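PDB 5IHS: endoglucanase, glycoside hydrolase family 5 protein from Cytophaga hutchinsonii, which hydrolyses internal beta-1,4-glucosidic bonds of cellulose and probably serves, in the periplasm, the use of crystalline cellulose as carbon source. Local coordinates for residues E91-G94 / Y95-P99; T101-M104 / K105-V109. All blocks are in the same frame, centred on the assembly; numbering follows the deposited sequence. Where two conformers were deposited one is given.

How the contacts relate
Contacts 1 and 2 follow one another along the second strand-to-helix passage of the TIM barrel. Contact 1 (91-99) is the loop after strand 83-89 and contact 2 (101-109) lies on helix 99-116; their centres are about 12 Å apart, and G94 and Y95 pack against CG of E102. Neither is wholly core or surface: Y95 and G94 are buried in the loop, E102 and V106 in the helix, while D93, E97, T101 and M104 are exposed. The chemistry differs with place: the loop relies on backbone amides and waters and sets two acidic side chains together, whereas the helix adds a salt bridge and lysine-methionine packing to its regular backbone bonds.

Contact 1 of 2, residues E91-G94 / Y95-P99; sequences EMDG and YLENP
The carbonyl oxygen of G94 receives two amides of the following turn. N98 N makes the firmer bond, 2.8 Å to G94 O with an N-H...O angle of 146°, its donor arriving almost in line with the carbonyl. E97 N adds a weak one, 3.2 Å from the same G94 O. With Y95, L96 and E97 in helical conformation between donor and acceptor, the result is a single helix-like turn just ahead of helix 99-116.

Two waters extend the backbone network. One molecule accepts from G94 N at 2.9 Å and from E97 N at 3.2 Å, so the E97 amide divides itself between this water and the G94 carbonyl. A second accepts from D93 N at 3.1 Å and donates weakly to E97 OE2.

All this belongs to a beta-alpha loop at the C-terminal end of a barrel strand, the end that carries the active site in TIM-barrel glycosidases. M92 and D93, both in left-handed backbone conformation, turn the chain before G94. In the conformer given, one of two, the E91 carboxylate bonds S126 OG and H127 N in the loop after the next strand.

The like charges of D93 and E97 probably repel. E97 CG lies anti to its carbonyl carbon (chi1 -72°) and the chain bends at the next bond, bringing the carboxylate alongside that of D93. D93 OD1 and E97 OE2 are 4.0 Å apart, the two planes 29° from parallel, and both residues are exposed.

Apolar contacts join the loop to its neighbours: the Y95 ring meets F139 edge-to-face, and both Y95 and L96 touch Y124.

Contact 2 of 2, residues T101-M104 / K105-V109; sequences TEKM and KVMEV
The carboxylate of E102 receives the ammonium group of K105 on the side where its two oxygens lie: NZ sits near the plane beyond the oxygen edge, with CE and CD of the lysine rising to one side of it. E102 OE2 accepts through its syn lone pair, 2.8 Å from K105 NZ, and E102 OE1 is 3.2 Å from that nitrogen in a weaker bond, which makes a forked salt bridge between residues three apart, about one turn of the helix. OE1 also bonds S60 OG, and K105 NZ gives a further bond to S60 O, so the pair is tied to the loop after strand 53-57.

K105 reaches its partner by running back along the helix: CG is anti to the carbonyl carbon (chi1 -66°) and the rest of the chain is extended. E102, bent at chi2 (-48°), lies beside it and points the same way. On the way the lysine passes T101, with T101 CG2 4.0 Å from K105 CE. Shortening K105 to an alanine removes the ammonium group, and the buried E102 carboxylate would probably lose its countercharge and the S60 carbonyl its lysine donor.

On another side of the helix, the side chain of M107 lies across that of K103. M107 SD and K103 CE are 3.9 Å apart, and the methyl CE of M107 sits 3.9 Å from K103 CG. The ammonium end of K103 goes on to a salt bridge with E142 of helix 133-147, where M143 touches both K103 and M107.

Regular backbone bonds underlie these contacts, among them M107 N to K103 O at 2.9 Å. V106 and E102 touch M88 of strand 83-89 in this beta-alpha-beta unit. With E102 in the first turn of helix 99-116, its negative charge is likely to be stabilised both by K105 and by the positive, N-terminal end of the helix dipole.

Contact 1 of 2, residues E91-G94 / Y95-P99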
loop_
_atom_site.group_PDB
_atom_site.type_symbol
_atom_site.label_atom_id
_atom_site.label_comp_id
_atom_site.label_asym_id
_atom_site.label_seq_id
_atom_site.Cartn_x
_atom_site.Cartn_y
_atom_site.Cartn_z
ATOM N N GLU A 91 15.062 -6.355 -5.207
ATOM C CA GLU A 91 16.003 -6.586 -6.289
ATOM C C GLU A 91 16.565 -5.241 -6.778
ATOM O O GLU A 91 16.162 -4.168 -6.318
ATOM C CB GLU A 91 15.288 -7.359 -7.410
ATOM C CG GLU A 91 14.655 -8.719 -6.971
ATOM C CD GLU A 91 13.193 -8.646 -6.488
ATOM O OE1 GLU A 91 12.329 -8.005 -7.146
ATOM O OE2 GLU A 91 12.893 -9.283 -5.449
ATOM N N MET A 92 17.521 -5.303 -7.706
ATOM C CA MET A 92 18.050 -4.118 -8.389
ATOM C C MET A 92 18.636 -3.091 -7.415
ATOM O O MET A 92 18.214 -1.933 -7.361
ATOM C CB MET A 92 16.985 -3.484 -9.287
ATOM C CG MET A 92 16.530 -4.389 -10.423
ATOM S SD MET A 92 15.074 -3.776 -11.290
ATOM C CE MET A 92 13.838 -3.878 -9.998
ATOM N N ASP A 93 19.656 -3.525 -6.676
ATOM C CA ASP A 93 20.385 -2.657 -5.750
ATOM C C ASP A 93 19.504 -2.170 -4.606
ATOM O O ASP A 93 19.677 -1.060 -4.101
ATOM C CB ASP A 93 21.039 -1.471 -6.468
ATOM C CG ASP A 93 22.179 -1.890 -7.373
ATOM O OD1 ASP A 93 23.003 -2.731 -6.950
ATOM O OD2 ASP A 93 22.248 -1.375 -8.509
ATOM N N GLY A 94 18.560 -2.997 -4.196
ATOM C CA GLY A 94 17.696 -2.717 -3.072
ATOM C C GLY A 94 18.121 -3.475 -1.830
ATOM O O GLY A 94 19.313 -3.635 -1.555
ATOM N N TYR A 95 17.124 -3.973 -1.098
ATOM C CA TYR A 95 17.345 -4.602 0.201
ATOM C C TYR A 95 18.279 -5.810 0.130
ATOM O O TYR A 95 19.072 -6.032 1.050
ATOM C CB TYR A 95 15.988 -4.999 0.793
ATOM C CG TYR A 95 16.098 -5.799 2.066
ATOM C CD1 TYR A 95 16.422 -5.170 3.261
ATOM C CD2 TYR A 95 15.892 -7.175 2.080
ATOM C CE1 TYR A 95 16.548 -5.878 4.439
ATOM C CE2 TYR A 95 16.024 -7.896 3.263
ATOM C CZ TYR A 95 16.356 -7.235 4.436
ATOM O OH TYR A 95 16.486 -7.956 5.601
ATOM N N LEU A 96 18.173 -6.643 -0.909
ATOM C CA LEU A 96 19.030 -7.830 -0.931
ATOM C C LEU A 96 20.508 -7.449 -0.936
ATOM O O LEU A 96 21.327 -8.105 -0.286
ATOM C CB LEU A 96 18.696 -8.739 -2.115
ATOM C CG LEU A 96 17.297 -9.362 -2.106
ATOM C CD1 LEU A 96 17.088 -10.194 -3.363
ATOM C CD2 LEU A 96 17.045 -10.196 -0.854
ATOM N N GLU A 97 20.867 -6.388 -1.659
ATOM C CA GLU A 97 22.255 -5.944 -1.734
ATOM C C GLU A 97 22.628 -4.982 -0.617
ATOM O O GLU A 97 23.786 -4.977 -0.176
ATOM C CB GLU A 97 22.492 -5.243 -3.069
ATOM C CG GLU A 97 22.508 -6.175 -4.249
ATOM C CD GLU A 97 23.909 -6.471 -4.713
ATOM O OE1 GLU A 97 24.771 -6.743 -3.853
ATOM O OE2 GLU A 97 24.149 -6.411 -5.938
ATOM N N ASN A 98 21.683 -4.166 -0.165
ATOM C CA ASN A 98 21.947 -3.068 0.767
ATOM C C ASN A 98 20.933 -3.124 1.902
ATOM O O ASN A 98 20.111 -2.219 2.065
ATOM C CB ASN A 98 21.864 -1.735 0.027
ATOM C CG ASN A 98 22.791 -1.682 -1.166
ATOM O OD1 ASN A 98 22.351 -1.630 -2.315
ATOM N ND2 ASN A 98 24.084 -1.710 -0.898
ATOM N N PRO A 99 20.955 -4.191 2.704
ATOM C CA PRO A 99 19.852 -4.383 3.660
ATOM C C PRO A 99 19.752 -3.297 4.713
ATOM O O PRO A 99 18.647 -2.844 5.028
ATOM C CB PRO A 99 20.125 -5.773 4.257
ATOM C CG PRO A 99 21.567 -6.046 3.957
ATOM C CD PRO A 99 21.873 -5.343 2.678
HETATM O O HOH W 1 21.163 -6.182 -7.413
HETATM O O HOH W 2 19.135 -5.875 -4.266
#

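Contact 2 of 2, residues T101-M104 / K105-V109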
loop_
_atom_site.group_PDB
_atom_site.type_symbol
_atom_site.label_atom_id
_atom_site.label_comp_id
_atom_site.label_asym_id
_atom_site.label_seq_id
_atom_site.Cartn_x
_atom_site.Cartn_y
_atom_site.Cartn_z
ATOM N N THR A 101 20.755 -0.104 4.668
ATOM C CA THR A 101 20.336 1.188 4.137
ATOM C C THR A 101 18.846 1.195 3.807
ATOM O O THR A 101 18.131 2.149 4.126
ATOM C CB THR A 101 21.167 1.527 2.901
ATOM O OG1 THR A 101 22.546 1.605 3.275
ATOM C CG2 THR A 101 20.737 2.850 2.289
ATOM N N GLU A 102 18.356 0.143 3.156
ATOM C CA GLU A 102 16.958 0.157 2.743
ATOM C C GLU A 102 16.028 -0.042 3.934
ATOM O O GLU A 102 14.976 0.599 4.014
ATOM C CB GLU A 102 16.717 -0.851 1.621
ATOM C CG GLU A 102 17.510 -0.532 0.341
ATOM C CD GLU A 102 17.399 0.935 -0.100
ATOM O OE1 GLU A 102 16.270 1.408 -0.356
ATOM O OE2 GLU A 102 18.444 1.621 -0.163
ATOM N N LYS A 103 16.404 -0.903 4.879
ATOM C CA LYS A 103 15.599 -1.062 6.083
ATOM C C LYS A 103 15.548 0.236 6.878
ATOM O O LYS A 103 14.510 0.573 7.454
ATOM C CB LYS A 103 16.176 -2.204 6.919
ATOM C CG LYS A 103 15.512 -2.475 8.251
ATOM C CD LYS A 103 16.316 -3.549 9.006
ATOM C CE LYS A 103 15.977 -3.629 10.492
ATOM N NZ LYS A 103 16.802 -4.605 11.249
ATOM N N MET A 104 16.656 0.987 6.914
ATOM C CA MET A 104 16.665 2.261 7.625
ATOM C C MET A 104 15.616 3.213 7.064
ATOM O O MET A 104 14.906 3.886 7.824
ATOM C CB MET A 104 18.060 2.892 7.530
ATOM C CG MET A 104 18.177 4.264 8.176
ATOM S SD MET A 104 19.655 5.175 7.687
ATOM C CE MET A 104 19.269 5.532 5.963
ATOM N N LYS A 105 15.519 3.303 5.730
ATOM C CA LYS A 105 14.544 4.191 5.101
ATOM C C LYS A 105 13.127 3.789 5.474
ATOM O O LYS A 105 12.277 4.648 5.750
ATOM C CB LYS A 105 14.702 4.157 3.581
ATOM C CG LYS A 105 15.995 4.726 3.064
ATOM C CD LYS A 105 16.166 4.397 1.590
ATOM C CE LYS A 105 17.500 4.852 1.057
ATOM N NZ LYS A 105 17.726 4.305 -0.289
ATOM N N VAL A 106 12.838 2.485 5.444
ATOM C CA VAL A 106 11.522 2.002 5.855
ATOM C C VAL A 106 11.235 2.402 7.296
ATOM O O VAL A 106 10.152 2.913 7.610
ATOM C CB VAL A 106 11.427 0.477 5.668
ATOM C CG1 VAL A 106 10.149 -0.073 6.290
ATOM C CG2 VAL A 106 11.514 0.103 4.209
ATOM N N MET A 107 12.190 2.153 8.192
ATOM C CA MET A 107 11.962 2.439 9.601
ATOM C C MET A 107 11.778 3.928 9.854
ATOM O O MET A 107 11.015 4.311 10.745
ATOM C CB MET A 107 13.096 1.874 10.449
ATOM C CG MET A 107 13.096 0.354 10.481
ATOM S SD MET A 107 14.233 -0.366 11.658
ATOM C CE MET A 107 15.789 0.216 11.007
ATOM N N GLU A 108 12.454 4.785 9.093
ATOM C CA GLU A 108 12.239 6.213 9.272
ATOM C C GLU A 108 10.793 6.579 8.959
ATOM O O GLU A 108 10.174 7.370 9.681
ATOM C CB GLU A 108 13.220 6.994 8.407
ATOM C CG GLU A 108 13.173 8.500 8.641
ATOM C CD GLU A 108 13.651 8.941 10.048
ATOM O OE1 GLU A 108 14.185 8.102 10.800
ATOM O OE2 GLU A 108 13.481 10.136 10.401
ATOM N N VAL A 109 10.229 6.000 7.898
ATOM C CA VAL A 109 8.840 6.272 7.546
ATOM C C VAL A 109 7.886 5.670 8.573
ATOM O O VAL A 109 6.917 6.314 8.984
ATOM C CB VAL A 109 8.563 5.801 6.107
ATOM C CG1 VAL A 109 7.079 5.867 5.777
ATOM C CG2 VAL A 109 9.383 6.657 5.130
#